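Local atomic coordinates of beta-alanyl-CoA:ammonia lyase 2 (Clostridium propionicum, PDB entry 4MTU), a protein that binds zinc and probably acts as a lyase that releases ammonia from beta-alanyl-CoA, on a hot dog fold. Residues A[39-44]-A[120-125]. Numbering follows the deposited sequence. Where two conformers were deposited one is given.
Sequences ELMVYV and GSLFIA
Glu-39 OE1 is gripped twice, by NE2 of His-8 and by NE2 of His-9 of the second subunit. Glu-39 OE2 accepts a short hydrogen bond of 2.6 Å from Tyr-43 OH. The hydroxyl comes from the anti side, 17° out of the carboxylate plane. These bonds fix the carboxylate on a flank of helix 27-45 that does not meet 120-125.

The contact itself is apolar and rests on Met-41. Met-41 CG lies 3.8 Å from Leu-122 CD2. A bend at chi2 (-58°) turns Met-41 SD to within 4.0 Å of Leu-122 CB. Ile-124 reaches across with its CD1 tip, 4.1 Å from Met-41 CB. Its chi2 is extended (167°), carrying the tip out to the helix. No hydrogen bond links the two segments. Ile-124 also lies near the metal site, its side chain about 4 Å from that of the zinc ligand Asp-45 at the nearest atoms.

Helix 27-45 lies against the antiparallel sheet, as in the hot dog fold. Here its last turns meet the end of strand 106-123. Tyr-83 of strand 82-95 and Ile-75 of strand 68-78 also pack on Met-41.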
loop_
_atom_site.group_PDB
_atom_site.type_symbol
_atom_site.label_atom_id
_atom_site.label_comp_id
_atom_site.label_asym_id
_atom_site.label_seq_id
_atom_site.Cartn_x
_atom_site.Cartn_y
_atom_site.Cartn_z
ATOM N N GLU A 39 0.655 10.704 -19.032
ATOM C CA GLU A 39 0.714 9.988 -20.303
ATOM C C GLU A 39 0.561 10.975 -21.468
ATOM O O GLU A 39 1.285 10.899 -22.487
ATOM C CB GLU A 39 -0.371 8.910 -20.345
ATOM C CG GLU A 39 -0.129 7.904 -21.449
ATOM C CD GLU A 39 -1.089 6.735 -21.485
ATOM O OE1 GLU A 39 -1.738 6.429 -20.489
ATOM O OE2 GLU A 39 -1.138 6.059 -22.557
ATOM N N LEU A 40 -0.381 11.912 -21.368
ATOM C CA LEU A 40 -0.562 12.936 -22.379
ATOM C C LEU A 40 0.736 13.773 -22.606
ATOM O O LEU A 40 1.052 14.094 -23.744
ATOM C CB LEU A 40 -1.702 13.879 -22.019
ATOM C CG LEU A 40 -3.117 13.274 -22.027
ATOM C CD1 LEU A 40 -4.093 14.194 -21.339
ATOM C CD2 LEU A 40 -3.566 13.026 -23.450
ATOM N N MET A 41 1.417 14.085 -21.527
ATOM C CA MET A 41 2.620 14.888 -21.627
ATOM C C MET A 41 3.759 14.089 -22.260
ATOM O O MET A 41 4.564 14.651 -23.057
ATOM C CB MET A 41 2.997 15.447 -20.248
ATOM C CG MET A 41 2.001 16.446 -19.716
ATOM S SD MET A 41 1.712 17.885 -20.776
ATOM C CE MET A 41 0.219 17.418 -21.637
ATOM N N VAL A 42 3.868 12.827 -21.935
ATOM C CA VAL A 42 4.835 11.969 -22.602
ATOM C C VAL A 42 4.610 12.016 -24.110
ATOM O O VAL A 42 5.548 12.139 -24.910
ATOM C CB VAL A 42 4.748 10.509 -22.052
ATOM C CG1 VAL A 42 5.626 9.577 -22.902
ATOM C CG2 VAL A 42 5.152 10.488 -20.574
ATOM N N TYR A 43 3.353 11.881 -24.507
ATOM C CA TYR A 43 3.040 11.856 -25.934
ATOM C C TYR A 43 3.234 13.191 -26.659
ATOM O O TYR A 43 3.659 13.217 -27.800
ATOM C CB TYR A 43 1.611 11.348 -26.160
ATOM C CG TYR A 43 1.372 9.932 -25.725
ATOM C CD1 TYR A 43 2.383 8.985 -25.609
ATOM C CD2 TYR A 43 0.080 9.499 -25.406
ATOM C CE1 TYR A 43 2.152 7.700 -25.195
ATOM C CE2 TYR A 43 -0.141 8.212 -24.999
ATOM C CZ TYR A 43 0.866 7.298 -24.890
ATOM O OH TYR A 43 0.648 6.017 -24.446
ATOM N N VAL A 44 2.913 14.293 -25.990
ATOM C CA VAL A 44 2.968 15.593 -26.679
ATOM C C VAL A 44 4.380 16.154 -26.723
ATOM O O VAL A 44 4.725 16.880 -27.668
ATOM C CB VAL A 44 1.959 16.608 -26.071
ATOM C CG1 VAL A 44 2.434 17.193 -24.789
ATOM C CG2 VAL A 44 1.640 17.656 -27.140
ATOM N N GLY A 120 -7.356 20.641 -15.795
ATOM C CA GLY A 120 -6.062 20.722 -15.158
ATOM C C GLY A 120 -5.019 21.276 -16.066
ATOM O O GLY A 120 -5.234 21.401 -17.291
ATOM N N SER A 121 -3.924 21.667 -15.498
ATOM C CA SER A 121 -2.799 22.135 -16.288
ATOM C C SER A 121 -1.502 21.513 -15.843
ATOM O O SER A 121 -1.280 21.309 -14.639
ATOM C CB SER A 121 -2.765 23.628 -15.994
ATOM O OG SER A 121 -3.770 24.247 -16.777
ATOM N N LEU A 122 -0.701 21.170 -16.816
ATOM C CA LEU A 122 0.573 20.530 -16.647
ATOM C C LEU A 122 1.665 21.422 -17.308
ATOM O O LEU A 122 1.365 22.257 -18.139
ATOM C CB LEU A 122 0.674 19.108 -17.164
ATOM C CG LEU A 122 -0.350 18.144 -16.513
ATOM C CD1 LEU A 122 -1.618 18.112 -17.291
ATOM C CD2 LEU A 122 0.228 16.747 -16.352
ATOM N N PHE A 123 2.900 21.221 -16.855
ATOM C CA PHE A 123 4.023 22.084 -17.259
ATOM C C PHE A 123 5.212 21.235 -17.669
ATOM O O PHE A 123 5.574 20.273 -17.020
ATOM C CB PHE A 123 4.433 22.923 -16.031
ATOM C CG PHE A 123 5.646 23.777 -16.196
ATOM C CD1 PHE A 123 5.532 25.054 -16.716
ATOM C CD2 PHE A 123 6.890 23.321 -15.808
ATOM C CE1 PHE A 123 6.664 25.828 -16.848
ATOM C CE2 PHE A 123 7.993 24.101 -15.944
ATOM C CZ PHE A 123 7.853 25.334 -16.460
ATOM N N ILE A 124 5.798 21.644 -18.812
ATOM C CA ILE A 124 7.106 21.102 -19.200
ATOM C C ILE A 124 7.990 22.320 -19.504
ATOM O O ILE A 124 7.665 23.090 -20.402
ATOM C CB ILE A 124 7.088 20.151 -20.378
ATOM C CG1 ILE A 124 6.110 19.011 -20.198
ATOM C CG2 ILE A 124 8.519 19.657 -20.676
ATOM C CD1 ILE A 124 5.841 18.215 -21.461
ATOM N N ALA A 125 9.100 22.485 -18.791
ATOM C CA ALA A 125 10.011 23.620 -19.056
ATOM C C ALA A 125 10.484 23.524 -20.517
ATOM O O ALA A 125 10.684 22.439 -21.055
ATOM C CB ALA A 125 11.200 23.580 -18.131
#